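Long-range contacts in phenylacetate-coenzyme A ligase (Bacteroides vulgatus, PDB 3LAX), which belongs to the AMP-binding enzyme family, of which this fragment is the small C-terminal domain: residues Ser31-Thr39 and Ala99-Lys107; Met46-Gln54 and Arg83-Lys94. One frame throughout, in Å; residues are numbered along the deposited sequence.

Overall arrangement
From the N terminus the chain passes a short hairpin (7-9 and 12-14) and helix 16-24 before strand 32-40, which turns back through a tight connection into its antiparallel neighbour 43-52. Helix 60-78 then carries the chain back to strand 83-87, and contact 2 closes that beta-alpha-beta loop by pairing 46-54 with 83-94. Contact 1 closes a wider loop when 99-107 settles along 31-39, so contact 2 nests inside it. Both serve one mixed sheet, ordered 83-87, 43-52, 32-40, 102-104, with a parallel pair on each flank and the antiparallel pair in the middle. The two centres lie about 12 Å apart, and T36 and L34 bond through their backbones to T47 and E49.

Contact 1 (Ser31-Thr39 and Ala99-Lys107); sequences SDYLITLET and AVRVKDLRK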
ATOM      1  N   SER A  31       0.297   3.538  11.130  1.00 14.98           N
ATOM      2  CA  SER A  31       1.074   2.327  10.868  1.00 15.24           C
ATOM      3  C   SER A  31       0.274   1.249  10.150  1.00 15.39           C
ATOM      4  O   SER A  31       0.836   0.255   9.716  1.00 19.52           O
ATOM      5  CB  SER A  31       1.586   1.741  12.179  1.00 16.17           C
ATOM      6  OG  SER A  31       0.508   1.217  12.926  1.00 18.29           O
ATOM      7  N   ASP A  32      -1.035   1.429  10.029  1.00 15.34           N
ATOM      8  CA  ASP A  32      -1.856   0.414   9.393  1.00 16.22           C
ATOM      9  C   ASP A  32      -2.046   0.639   7.913  1.00 15.08           C
ATOM     10  O   ASP A  32      -2.379   1.741   7.471  1.00 17.50           O
ATOM     11  CB  ASP A  32      -3.203   0.289  10.101  1.00 18.48           C
ATOM     12  CG  ASP A  32      -3.040  -0.191  11.515  1.00 19.15           C
ATOM     13  OD1 ASP A  32      -2.689  -1.382  11.683  1.00 21.38           O
ATOM     14  OD2 ASP A  32      -3.207   0.624  12.450  1.00 20.91           O
ATOM     15  N   TYR A  33      -1.818  -0.423   7.151  1.00 15.35           N
ATOM     16  CA  TYR A  33      -1.898  -0.391   5.709  1.00 15.73           C
ATOM     17  C   TYR A  33      -2.433  -1.741   5.248  1.00 15.40           C
ATOM     18  O   TYR A  33      -2.435  -2.731   6.008  1.00 17.58           O
ATOM     19  CB  TYR A  33      -0.509  -0.149   5.108  1.00 15.59           C
ATOM     20  CG  TYR A  33       0.438  -1.298   5.378  1.00 15.46           C
ATOM     21  CD1 TYR A  33       0.632  -2.289   4.436  1.00 17.32           C
ATOM     22  CD2 TYR A  33       1.122  -1.395   6.582  1.00 17.01           C
ATOM     23  CE1 TYR A  33       1.491  -3.356   4.682  1.00 18.73           C
ATOM     24  CE2 TYR A  33       1.987  -2.449   6.837  1.00 18.67           C
ATOM     25  CZ  TYR A  33       2.158  -3.428   5.884  1.00 18.62           C
ATOM     26  OH  TYR A  33       3.005  -4.494   6.132  1.00 20.41           O
ATOM     27  N   LEU A  34      -2.907  -1.778   4.014  1.00 14.33           N
ATOM     28  CA  LEU A  34      -3.404  -3.014   3.434  1.00 15.40           C
ATOM     29  C   LEU A  34      -3.050  -3.037   1.965  1.00 14.92           C
ATOM     30  O   LEU A  34      -3.353  -2.102   1.237  1.00 15.70           O
ATOM     31  CB  LEU A  34      -4.921  -3.097   3.590  1.00 17.48           C
ATOM     32  CG  LEU A  34      -5.565  -4.344   2.985  1.00 18.20           C
ATOM     33  CD1 LEU A  34      -5.045  -5.602   3.670  1.00 19.18           C
ATOM     34  CD2 LEU A  34      -7.084  -4.248   3.082  1.00 20.96           C
ATOM     35  N   ILE A  35      -2.371  -4.100   1.547  1.00 15.24           N
ATOM     36  CA  ILE A  35      -1.998  -4.276   0.160  1.00 14.77           C
ATOM     37  C   ILE A  35      -3.019  -5.227  -0.449  1.00 14.90           C
ATOM     38  O   ILE A  35      -3.168  -6.355   0.017  1.00 16.14           O
ATOM     39  CB  ILE A  35      -0.600  -4.922   0.053  1.00 14.78           C
ATOM     40  CG1 ILE A  35       0.470  -4.053   0.734  1.00 15.68           C
ATOM     41  CG2 ILE A  35      -0.237  -5.191  -1.388  1.00 16.43           C
ATOM     42  CD1 ILE A  35       1.780  -4.811   1.026  1.00 17.55           C
ATOM     43  N   THR A  36      -3.745  -4.775  -1.465  1.00 15.57           N
ATOM     44  CA  THR A  36      -4.732  -5.636  -2.111  1.00 16.32           C
ATOM     45  C   THR A  36      -4.288  -5.972  -3.526  1.00 16.48           C
ATOM     46  O   THR A  36      -3.973  -5.077  -4.312  1.00 17.76           O
ATOM     47  CB  THR A  36      -6.143  -4.995  -2.162  1.00 17.39           C
ATOM     48  OG1 THR A  36      -6.601  -4.739  -0.829  1.00 20.49           O
ATOM     49  CG2 THR A  36      -7.134  -5.942  -2.855  1.00 18.98           C
ATOM     50  N   LEU A  37      -4.237  -7.267  -3.837  1.00 17.05           N
ATOM     51  CA  LEU A  37      -3.860  -7.727  -5.167  1.00 18.44           C
ATOM     52  C   LEU A  37      -5.112  -8.246  -5.847  1.00 22.15           C
ATOM     53  O   LEU A  37      -5.847  -9.054  -5.280  1.00 22.91           O
ATOM     54  CB  LEU A  37      -2.823  -8.858  -5.081  1.00 19.62           C
ATOM     55  CG  LEU A  37      -1.561  -8.508  -4.281  1.00 20.37           C
ATOM     56  CD1 LEU A  37      -0.674  -9.729  -4.039  1.00 23.63           C
ATOM     57  CD2 LEU A  37      -0.763  -7.394  -4.956  1.00 23.98           C
ATOM     58  N   GLU A  38      -5.372  -7.785  -7.060  1.00 25.36           N
ATOM     59  CA  GLU A  38      -6.514  -8.315  -7.780  1.00 30.40           C
ATOM     60  C   GLU A  38      -6.269  -8.379  -9.270  1.00 33.04           C
ATOM     61  O   GLU A  38      -5.292  -7.832  -9.776  1.00 32.96           O
ATOM     62  CB  GLU A  38      -7.786  -7.527  -7.457  1.00 36.71           C
ATOM     63  CG  GLU A  38      -7.636  -6.030  -7.532  1.00 39.75           C
ATOM     64  CD  GLU A  38      -8.709  -5.310  -6.734  1.00 42.67           C
ATOM     65  OE1 GLU A  38      -9.890  -5.727  -6.801  1.00 43.56           O
ATOM     66  OE2 GLU A  38      -8.366  -4.332  -6.035  1.00 43.06           O
ATOM     67  N   THR A  39      -7.151  -9.086  -9.962  1.00 35.11           N
ATOM     68  CA  THR A  39      -7.069  -9.193 -11.402  1.00 37.63           C
ATOM     69  C   THR A  39      -8.113  -8.266 -12.009  1.00 42.65           C
ATOM     70  O   THR A  39      -9.311  -8.501 -11.882  1.00 42.95           O
ATOM     71  CB  THR A  39      -7.289 -10.643 -11.853  1.00 35.26           C
ATOM     72  OG1 THR A  39      -6.370 -11.493 -11.153  1.00 32.21           O
ATOM     73  CG2 THR A  39      -7.070 -10.781 -13.358  1.00 36.52           C
ATOM     74  N   ALA A  99      -2.359  -9.902  12.056  1.00 47.64           N
ATOM     75  CA  ALA A  99      -1.936  -8.818  11.175  1.00 46.40           C
ATOM     76  C   ALA A  99      -1.949  -9.231   9.699  1.00 44.42           C
ATOM     77  O   ALA A  99      -0.905  -9.509   9.115  1.00 44.96           O
ATOM     78  CB  ALA A  99      -0.554  -8.310  11.582  1.00 46.65           C
ATOM     79  N   VAL A 100      -3.137  -9.274   9.105  1.00 40.89           N
ATOM     80  CA  VAL A 100      -3.280  -9.524   7.671  1.00 35.70           C
ATOM     81  C   VAL A 100      -2.964  -8.242   6.891  1.00 29.38           C
ATOM     82  O   VAL A 100      -3.791  -7.328   6.821  1.00 30.18           O
ATOM     83  CB  VAL A 100      -4.709 -10.001   7.338  1.00 37.92           C
ATOM     84  CG1 VAL A 100      -4.902 -10.143   5.836  1.00 38.86           C
ATOM     85  CG2 VAL A 100      -5.008 -11.317   8.050  1.00 39.59           C
ATOM     86  N   ARG A 101      -1.764  -8.173   6.316  1.00 22.30           N
ATOM     87  CA  ARG A 101      -1.309  -6.963   5.625  1.00 18.80           C
ATOM     88  C   ARG A 101      -1.508  -7.051   4.127  1.00 16.90           C
ATOM     89  O   ARG A 101      -1.458  -6.045   3.433  1.00 18.31           O
ATOM     90  CB  ARG A 101       0.159  -6.677   5.920  1.00 19.75           C
ATOM     91  CG  ARG A 101       0.442  -6.349   7.361  1.00 21.49           C
ATOM     92  CD  ARG A 101      -0.342  -5.126   7.824  1.00 22.08           C
ATOM     93  NE  ARG A 101       0.289  -4.555   9.003  1.00 24.13           N
ATOM     94  CZ  ARG A 101      -0.288  -3.673   9.815  1.00 25.17           C
ATOM     95  NH1 ARG A 101      -1.529  -3.265   9.579  1.00 26.17           N
ATOM     96  NH2 ARG A 101       0.378  -3.199  10.862  1.00 25.35           N
ATOM     97  N   VAL A 102      -1.713  -8.266   3.631  1.00 17.07           N
ATOM     98  CA  VAL A 102      -1.919  -8.481   2.215  1.00 17.27           C
ATOM     99  C   VAL A 102      -3.213  -9.245   2.001  1.00 18.93           C
ATOM    100  O   VAL A 102      -3.422 -10.299   2.611  1.00 23.47           O
ATOM    101  CB  VAL A 102      -0.756  -9.294   1.602  1.00 18.13           C
ATOM    102  CG1 VAL A 102      -0.956  -9.466   0.104  1.00 19.26           C
ATOM    103  CG2 VAL A 102       0.558  -8.615   1.898  1.00 18.92           C
ATOM    104  N   LYS A 103      -4.081  -8.701   1.150  1.00 18.50           N
ATOM    105  CA  LYS A 103      -5.293  -9.379   0.711  1.00 19.74           C
ATOM    106  C   LYS A 103      -5.147  -9.695  -0.778  1.00 20.54           C
ATOM    107  O   LYS A 103      -5.150  -8.799  -1.619  1.00 21.47           O
ATOM    108  CB  LYS A 103      -6.527  -8.512   0.977  1.00 24.19           C
ATOM    109  CG  LYS A 103      -7.818  -9.111   0.444  1.00 28.04           C
ATOM    110  CD  LYS A 103      -9.032  -8.627   1.209  1.00 33.69           C
ATOM    111  CE  LYS A 103      -9.066  -7.120   1.293  1.00 35.31           C
ATOM    112  NZ  LYS A 103     -10.391  -6.612   1.775  1.00 36.01           N
ATOM    113  N   ASP A 104      -4.996 -10.979  -1.095  1.00 19.98           N
ATOM    114  CA  ASP A 104      -4.752 -11.400  -2.469  1.00 21.66           C
ATOM    115  C   ASP A 104      -6.003 -12.070  -3.022  1.00 22.92           C
ATOM    116  O   ASP A 104      -6.324 -13.210  -2.675  1.00 24.68           O
ATOM    117  CB  ASP A 104      -3.552 -12.350  -2.540  1.00 21.14           C
ATOM    118  CG  ASP A 104      -3.066 -12.581  -3.959  1.00 21.30           C
ATOM    119  OD1 ASP A 104      -3.815 -12.296  -4.921  1.00 20.92           O
ATOM    120  OD2 ASP A 104      -1.916 -13.053  -4.114  1.00 25.10           O
ATOM    121  N   LEU A 105      -6.697 -11.349  -3.895  1.00 22.33           N
ATOM    122  CA  LEU A 105      -7.975 -11.789  -4.416  1.00 24.59           C
ATOM    123  C   LEU A 105      -7.823 -12.389  -5.799  1.00 24.84           C
ATOM    124  O   LEU A 105      -8.805 -12.673  -6.472  1.00 29.61           O
ATOM    125  CB  LEU A 105      -8.930 -10.603  -4.466  1.00 26.82           C
ATOM    126  CG  LEU A 105      -9.168  -9.939  -3.107  1.00 29.88           C
ATOM    127  CD1 LEU A 105     -10.139  -8.771  -3.226  1.00 30.71           C
ATOM    128  CD2 LEU A 105      -9.688 -10.966  -2.111  1.00 31.76           C
ATOM    129  N   ARG A 106      -6.583 -12.576  -6.230  1.00 23.49           N
ATOM    130  CA  ARG A 106      -6.345 -13.197  -7.518  1.00 25.42           C
ATOM    131  C   ARG A 106      -6.595 -14.680  -7.362  1.00 29.84           C
ATOM    132  O   ARG A 106      -6.596 -15.203  -6.249  1.00 33.95           O
ATOM    133  CB  ARG A 106      -4.911 -12.950  -7.974  1.00 23.99           C
ATOM    134  CG  ARG A 106      -4.567 -11.470  -8.085  1.00 22.71           C
ATOM    135  CD  ARG A 106      -3.103 -11.312  -8.414  1.00 23.45           C
ATOM    136  NE  ARG A 106      -2.271 -11.811  -7.326  1.00 22.30           N
ATOM    137  CZ  ARG A 106      -0.955 -11.964  -7.404  1.00 25.37           C
ATOM    138  NH1 ARG A 106      -0.319 -11.655  -8.529  1.00 28.41           N
ATOM    139  NH2 ARG A 106      -0.277 -12.423  -6.358  1.00 24.41           N
ATOM    140  N   LYS A 107      -6.820 -15.366  -8.469  1.00 31.25           N
ATOM    141  CA  LYS A 107      -6.922 -16.812  -8.388  1.00 34.33           C
ATOM    142  C   LYS A 107      -5.534 -17.433  -8.469  1.00 36.93           C
ATOM    143  O   LYS A 107      -4.682 -16.970  -9.230  1.00 37.36           O
ATOM    144  CB  LYS A 107      -7.889 -17.349  -9.444  1.00 36.37           C
ATOM    145  CG  LYS A 107      -9.336 -17.098  -9.044  1.00 40.47           C
ATOM    146  CD  LYS A 107     -10.325 -17.407 -10.145  1.00 44.35           C
ATOM    147  CE  LYS A 107     -11.740 -17.208  -9.633  1.00 46.94           C
ATOM    148  NZ  LYS A 107     -11.895 -15.875  -8.982  1.00 48.91           N
TER
HETATM  149  O   HOH W   1      -0.215  -1.388  13.066  1.00 21.31           O
HETATM  150  O   HOH W   2      -3.860  -4.358   7.489  1.00 46.43           O
HETATM  151  O   HOH W   3      -9.258 -10.534  -8.500  1.00 42.73           O
HETATM  152  O   HOH W   4      -7.216 -13.925 -10.831  1.00 47.93           O
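The Y33 ring carries the side chain of R101 over one face: CD of R101 sits 3.9 Å from the ring centroid in a CH-pi contact, offset toward the rim, while the guanidinium lies 29° from the ring plane. S31 O lies at the ring's edge, in its plane. The hydroxyl, beside R101 CG, is hydrogen-bonded to E20. At the edge of the guanidinium, R101 NH1 donates a nearly straight hydrogen bond of 3.1 Å to D32 OD1, part of a salt bridge, meeting the anti lone pair. One water joins S31 OG, D32 OD1 and R101 NH2, so the group is fixed by a ring over one face and polar partners round its rim. A bend at chi2 (-59°) folds the arginine chain across the tyrosine.

At the far end, R106 grips D104 side-on: NE reaches OD1 at 2.9 Å and NH2 reaches OD2 at 2.8 Å. D104 OD1 also accepts from R106 N in an Asx turn, the two donors approaching from opposite faces of the carboxylate. L37 CD1 packs at 3.5 Å from D104 OD2, and D44 takes R106 NH1 in a further salt bridge.

Between these ends the backbones pair in parallel. I35 N donates to R101 O, K103 N to I35 O at 2.8 Å, L37 N to K103 O, and L105 N to L37 O. I35 and V102 share the face covered by helix 16-24, with I35 CD1 4.1 Å from V102 CG2. The short strand 102-104 thus forms one edge of the mixed sheet in this AMP-binding enzyme C-terminal domain.

Contact 2 (Met46-Gln54 and Arg83-Lys94); sequences MTVEVELSQ and RVKLVPKGALPK
L52 and L86 meet across neighbouring parallel strands of a beta-alpha-beta unit, in which helix 60-78 links strand 43-52 to strand 83-87. Backbone bonds alternate between the two: R83 N to M46 O, V48 N to R83 O, K85 N to V48 O, V50 N to K85 O, V87 N to V50 O and, last, L52 N to V87 O at 2.8 Å.

Aliphatic groups pack on both faces. L52 CD2 rests 4.0 Å from L86 CB, while L86 and V84 also touch helix 60-78. On the opposite face L92 lies antiparallel alongside E51, its CD1 3.9 Å from E51 CG.

The polar contacts centre on the buried carboxylate of E51, held against the type II turn P88-A91 and the residues just after it. An extended chain beyond CG (chi2 -170°) carries it there. In one of its two modelled conformers, K94 NZ takes the syn lone pair of E51 OE2 in a 2.7 Å salt bridge and also donates to L92 O at 2.8 Å. L92 N reaches OE2 on the anti side, and G90 N meets E51 OE1 at 2.9 Å from well above the carboxylate plane.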
HETATM    1  N   MSE A  46      -1.909  -3.909  -8.024  1.00 21.84           N
HETATM    2  CA  MSE A  46      -1.689  -3.781  -6.594  1.00 18.27           C
HETATM    3  C   MSE A  46      -2.223  -2.443  -6.121  1.00 16.90           C
HETATM    4  O   MSE A  46      -1.878  -1.414  -6.688  1.00 18.12           O
HETATM    5  CB  MSE A  46      -0.195  -3.863  -6.251  1.00 20.05           C
HETATM    6  CG  MSE A  46       0.102  -3.499  -4.800  1.00 20.52           C
HETATM    7 SE   MSE A  46       1.977  -3.433  -4.280  0.70 26.21          SE
HETATM    8  CE  MSE A  46       2.335  -5.320  -4.400  1.00 24.42           C
ATOM      9  N   THR A  47      -3.059  -2.467  -5.088  1.00 15.53           N
ATOM     10  CA  THR A  47      -3.475  -1.247  -4.407  1.00 15.32           C
ATOM     11  C   THR A  47      -2.852  -1.249  -3.018  1.00 15.55           C
ATOM     12  O   THR A  47      -2.841  -2.277  -2.336  1.00 16.96           O
ATOM     13  CB  THR A  47      -5.013  -1.163  -4.287  1.00 16.89           C
ATOM     14  OG1 THR A  47      -5.589  -1.158  -5.598  1.00 19.30           O
ATOM     15  CG2 THR A  47      -5.427   0.111  -3.547  1.00 18.13           C
ATOM     16  N   VAL A  48      -2.309  -0.105  -2.607  1.00 13.54           N
ATOM     17  CA  VAL A  48      -1.808   0.045  -1.260  1.00 13.56           C
ATOM     18  C   VAL A  48      -2.649   1.116  -0.565  1.00 12.92           C
ATOM     19  O   VAL A  48      -2.528   2.302  -0.869  1.00 14.72           O
ATOM     20  CB  VAL A  48      -0.307   0.418  -1.236  1.00 13.13           C
ATOM     21  CG1 VAL A  48       0.174   0.615   0.199  1.00 16.11           C
ATOM     22  CG2 VAL A  48       0.528  -0.657  -1.954  1.00 14.29           C
ATOM     23  N   GLU A  49      -3.508   0.672   0.343  1.00 13.80           N
ATOM     24  CA  GLU A  49      -4.276   1.585   1.189  1.00 13.91           C
ATOM     25  C   GLU A  49      -3.485   1.818   2.466  1.00 14.82           C
ATOM     26  O   GLU A  49      -2.925   0.888   3.046  1.00 15.37           O
ATOM     27  CB  GLU A  49      -5.623   0.977   1.555  1.00 15.43           C
ATOM     28  CG  GLU A  49      -6.620   0.949   0.418  1.00 17.08           C
ATOM     29  CD  GLU A  49      -7.884   0.200   0.776  1.00 19.86           C
ATOM     30  OE1 GLU A  49      -7.806  -1.016   1.058  1.00 20.75           O
ATOM     31  OE2 GLU A  49      -8.962   0.829   0.786  1.00 23.78           O
ATOM     32  N   VAL A  50      -3.423   3.063   2.912  1.00 14.60           N
ATOM     33  CA  VAL A  50      -2.764   3.353   4.176  0.50 15.53           C
ATOM     34  C   VAL A  50      -3.542   4.420   4.917  1.00 14.32           C
ATOM     35  O   VAL A  50      -4.032   5.387   4.324  1.00 14.82           O
ATOM     36  CB  VAL A  50      -1.269   3.748   4.007  0.50 16.45           C
ATOM     37  CG1 VAL A  50      -1.112   4.898   3.032  0.50 14.08           C
ATOM     38  CG2 VAL A  50      -0.641   4.081   5.360  0.50 16.55           C
ATOM     39  N   GLU A  51      -3.681   4.212   6.217  1.00 14.75           N
ATOM     40  CA  GLU A  51      -4.400   5.166   7.047  1.00 14.35           C
ATOM     41  C   GLU A  51      -3.601   6.435   7.242  1.00 14.32           C
ATOM     42  O   GLU A  51      -2.381   6.408   7.462  1.00 15.41           O
ATOM     43  CB  GLU A  51      -4.716   4.564   8.412  1.00 15.62           C
ATOM     44  CG  GLU A  51      -5.725   3.465   8.351  1.00 15.56           C
ATOM     45  CD  GLU A  51      -6.219   3.039   9.725  1.00 17.95           C
ATOM     46  OE1 GLU A  51      -5.811   3.647  10.736  1.00 20.71           O
ATOM     47  OE2 GLU A  51      -7.018   2.081   9.790  1.00 20.21           O
ATOM     48  N   LEU A  52      -4.312   7.556   7.202  1.00 14.66           N
ATOM     49  CA  LEU A  52      -3.727   8.820   7.588  1.00 15.31           C
ATOM     50  C   LEU A  52      -3.548   8.864   9.093  1.00 15.68           C
ATOM     51  O   LEU A  52      -4.304   8.228   9.849  1.00 17.46           O
ATOM     52  CB  LEU A  52      -4.640   9.961   7.158  1.00 16.37           C
ATOM     53  CG  LEU A  52      -4.761  10.148   5.649  1.00 17.22           C
ATOM     54  CD1 LEU A  52      -5.944  11.061   5.339  1.00 18.78           C
ATOM     55  CD2 LEU A  52      -3.467  10.715   5.071  1.00 17.15           C
ATOM     56  N   SER A  53      -2.545   9.613   9.533  1.00 16.39           N
ATOM     57  CA  SER A  53      -2.401   9.918  10.943  1.00 16.65           C
ATOM     58  C   SER A  53      -3.570  10.802  11.382  1.00 17.03           C
ATOM     59  O   SER A  53      -4.076  11.601  10.591  1.00 18.65           O
ATOM     60  CB  SER A  53      -1.103  10.685  11.176  1.00 17.60           C
ATOM     61  OG  SER A  53      -1.069  11.172  12.502  1.00 18.48           O
ATOM     62  N   GLN A  54      -4.000  10.674  12.632  1.00 18.16           N
ATOM     63  CA  GLN A  54      -5.055  11.562  13.123  1.00 20.18           C
ATOM     64  C   GLN A  54      -4.569  12.999  13.148  1.00 20.61           C
ATOM     65  O   GLN A  54      -5.373  13.916  13.244  1.00 22.70           O
ATOM     66  CB  GLN A  54      -5.570  11.143  14.502  1.00 23.69           C
ATOM     67  CG  GLN A  54      -4.505  11.046  15.565  1.00 26.74           C
ATOM     68  CD  GLN A  54      -3.982   9.635  15.713  1.00 29.13           C
ATOM     69  OE1 GLN A  54      -3.471   9.048  14.755  1.00 27.99           O
ATOM     70  NE2 GLN A  54      -4.118   9.075  16.911  1.00 30.14           N
ATOM     71  N   ARG A  83      -1.098   1.363  -6.931  1.00 15.80           N
ATOM     72  CA  ARG A  83      -2.078   2.427  -6.755  1.00 16.23           C
ATOM     73  C   ARG A  83      -2.174   2.733  -5.268  1.00 16.45           C
ATOM     74  O   ARG A  83      -2.591   1.892  -4.490  1.00 18.35           O
ATOM     75  CB  ARG A  83      -3.441   2.017  -7.306  1.00 21.00           C
ATOM     76  CG  ARG A  83      -4.532   3.040  -7.046  1.00 30.29           C
ATOM     77  CD  ARG A  83      -4.133   4.426  -7.532  1.00 38.10           C
ATOM     78  NE  ARG A  83      -5.193   5.057  -8.314  1.00 45.15           N
ATOM     79  CZ  ARG A  83      -6.298   5.585  -7.793  1.00 49.57           C
ATOM     80  NH1 ARG A  83      -6.499   5.554  -6.481  1.00 50.85           N
ATOM     81  NH2 ARG A  83      -7.209   6.137  -8.586  1.00 51.07           N
ATOM     82  N   VAL A  84      -1.766   3.932  -4.874  1.00 16.73           N
ATOM     83  CA  VAL A  84      -1.779   4.309  -3.469  1.00 16.49           C
ATOM     84  C   VAL A  84      -3.052   5.081  -3.122  1.00 15.47           C
ATOM     85  O   VAL A  84      -3.415   6.045  -3.810  1.00 17.33           O
ATOM     86  CB  VAL A  84      -0.533   5.148  -3.112  1.00 15.99           C
ATOM     87  CG1 VAL A  84      -0.605   5.649  -1.657  1.00 16.15           C
ATOM     88  CG2 VAL A  84       0.755   4.336  -3.373  1.00 16.43           C
ATOM     89  N   LYS A  85      -3.734   4.628  -2.070  1.00 15.51           N
ATOM     90  CA  LYS A  85      -4.951   5.283  -1.604  0.50 16.47           C
ATOM     91  C   LYS A  85      -4.822   5.606  -0.123  1.00 15.59           C
ATOM     92  O   LYS A  85      -4.679   4.702   0.705  1.00 17.19           O
ATOM     93  CB  LYS A  85      -6.166   4.384  -1.831  0.50 19.53           C
ATOM     94  CG  LYS A  85      -6.448   4.065  -3.290  0.50 22.18           C
ATOM     95  CD  LYS A  85      -7.714   3.236  -3.435  0.50 24.81           C
ATOM     96  CE  LYS A  85      -8.016   2.950  -4.891  0.50 27.28           C
ATOM     97  NZ  LYS A  85      -9.235   2.108  -5.031  0.50 29.27           N
ATOM     98  N   LEU A  86      -4.890   6.892   0.211  1.00 16.37           N
ATOM     99  CA  LEU A  86      -4.845   7.301   1.601  1.00 16.77           C
ATOM    100  C   LEU A  86      -6.278   7.282   2.116  1.00 17.23           C
ATOM    101  O   LEU A  86      -7.186   7.813   1.468  1.00 20.01           O
ATOM    102  CB  LEU A  86      -4.218   8.690   1.740  1.00 17.51           C
ATOM    103  CG  LEU A  86      -2.823   8.743   1.103  1.00 19.67           C
ATOM    104  CD1 LEU A  86      -2.137  10.091   1.350  1.00 24.21           C
ATOM    105  CD2 LEU A  86      -1.945   7.593   1.574  1.00 21.68           C
ATOM    106  N   VAL A  87      -6.474   6.651   3.266  1.00 15.39           N
ATOM    107  CA  VAL A  87      -7.803   6.455   3.824  1.00 16.33           C
ATOM    108  C   VAL A  87      -7.836   7.030   5.231  1.00 16.23           C
ATOM    109  O   VAL A  87      -6.792   7.196   5.867  1.00 16.50           O
ATOM    110  CB  VAL A  87      -8.212   4.956   3.819  1.00 16.99           C
ATOM    111  CG1 VAL A  87      -8.172   4.401   2.391  1.00 18.53           C
ATOM    112  CG2 VAL A  87      -7.320   4.129   4.745  1.00 16.21           C
ATOM    113  N   PRO A  88      -9.034   7.352   5.724  1.00 19.20           N
ATOM    114  CA  PRO A  88      -9.131   7.977   7.045  1.00 20.89           C
ATOM    115  C   PRO A  88      -8.615   7.081   8.162  1.00 18.84           C
ATOM    116  O   PRO A  88      -8.646   5.851   8.053  1.00 19.37           O
ATOM    117  CB  PRO A  88     -10.636   8.190   7.220  1.00 22.88           C
ATOM    118  CG  PRO A  88     -11.187   8.200   5.834  1.00 22.61           C
ATOM    119  CD  PRO A  88     -10.343   7.247   5.057  1.00 21.39           C
ATOM    120  N   LYS A  89      -8.144   7.697   9.236  1.00 19.59           N
ATOM    121  CA  LYS A  89      -7.741   6.939  10.402  1.00 22.73           C
ATOM    122  C   LYS A  89      -8.870   6.007  10.832  1.00 22.60           C
ATOM    123  O   LYS A  89     -10.033   6.422  10.933  1.00 24.01           O
ATOM    124  CB  LYS A  89      -7.367   7.887  11.540  1.00 26.14           C
ATOM    125  CG  LYS A  89      -6.997   7.180  12.827  1.00 29.92           C
ATOM    126  CD  LYS A  89      -6.529   8.169  13.858  1.00 33.06           C
ATOM    127  CE  LYS A  89      -6.706   7.642  15.271  1.00 37.15           C
ATOM    128  NZ  LYS A  89      -7.985   8.124  15.880  1.00 40.72           N
ATOM    129  N   GLY A  90      -8.531   4.741  11.061  1.00 24.80           N
ATOM    130  CA  GLY A  90      -9.503   3.758  11.511  1.00 24.78           C
ATOM    131  C   GLY A  90     -10.209   2.990  10.403  1.00 21.06           C
ATOM    132  O   GLY A  90     -10.938   2.040  10.677  1.00 20.77           O
ATOM    133  N   ALA A  91      -9.982   3.381   9.152  1.00 17.55           N
ATOM    134  CA  ALA A  91     -10.727   2.802   8.037  1.00 18.28           C
ATOM    135  C   ALA A  91     -10.302   1.382   7.641  1.00 18.57           C
ATOM    136  O   ALA A  91     -11.012   0.724   6.892  1.00 21.38           O
ATOM    137  CB  ALA A  91     -10.691   3.727   6.830  1.00 21.38           C
ATOM    138  N   LEU A  92      -9.158   0.908   8.132  1.00 18.81           N
ATOM    139  CA  LEU A  92      -8.697  -0.441   7.766  1.00 19.19           C
ATOM    140  C   LEU A  92      -8.947  -1.425   8.904  1.00 25.08           C
ATOM    141  O   LEU A  92      -8.872  -1.053  10.068  1.00 26.43           O
ATOM    142  CB  LEU A  92      -7.215  -0.425   7.372  1.00 18.14           C
ATOM    143  CG  LEU A  92      -6.856   0.435   6.156  1.00 18.57           C
ATOM    144  CD1 LEU A  92      -5.346   0.430   5.923  1.00 19.36           C
ATOM    145  CD2 LEU A  92      -7.590  -0.008   4.890  1.00 19.43           C
ATOM    146  N   PRO A  93      -9.266  -2.687   8.574  1.00 29.69           N
ATOM    147  CA  PRO A  93      -9.560  -3.641   9.651  1.00 34.34           C
ATOM    148  C   PRO A  93      -8.357  -3.839  10.578  1.00 37.78           C
ATOM    149  O   PRO A  93      -7.301  -4.204  10.071  1.00 40.28           O
ATOM    150  CB  PRO A  93      -9.856  -4.941   8.897  1.00 36.22           C
ATOM    151  CG  PRO A  93     -10.279  -4.518   7.545  1.00 35.55           C
ATOM    152  CD  PRO A  93      -9.557  -3.235   7.239  1.00 31.98           C
ATOM    153  N   LYS A  94      -8.506  -3.575  11.881  1.00 38.36           N
ATOM    154  CA  LYS A  94      -7.417  -3.792  12.840  0.50 37.26           C
ATOM    155  C   LYS A  94      -7.430  -5.229  13.338  1.00 39.77           C
ATOM    156  O   LYS A  94      -6.487  -5.678  14.001  1.00 41.76           O
ATOM    157  CB  LYS A  94      -7.521  -2.855  14.050  0.50 33.48           C
ATOM    158  CG  LYS A  94      -7.531  -1.377  13.731  0.50 30.66           C
ATOM    159  CD  LYS A  94      -6.248  -0.929  13.058  0.50 27.24           C
ATOM    160  CE  LYS A  94      -6.402   0.506  12.588  0.50 26.45           C
ATOM    161  NZ  LYS A  94      -7.756   0.716  11.991  0.50 24.10           N
TER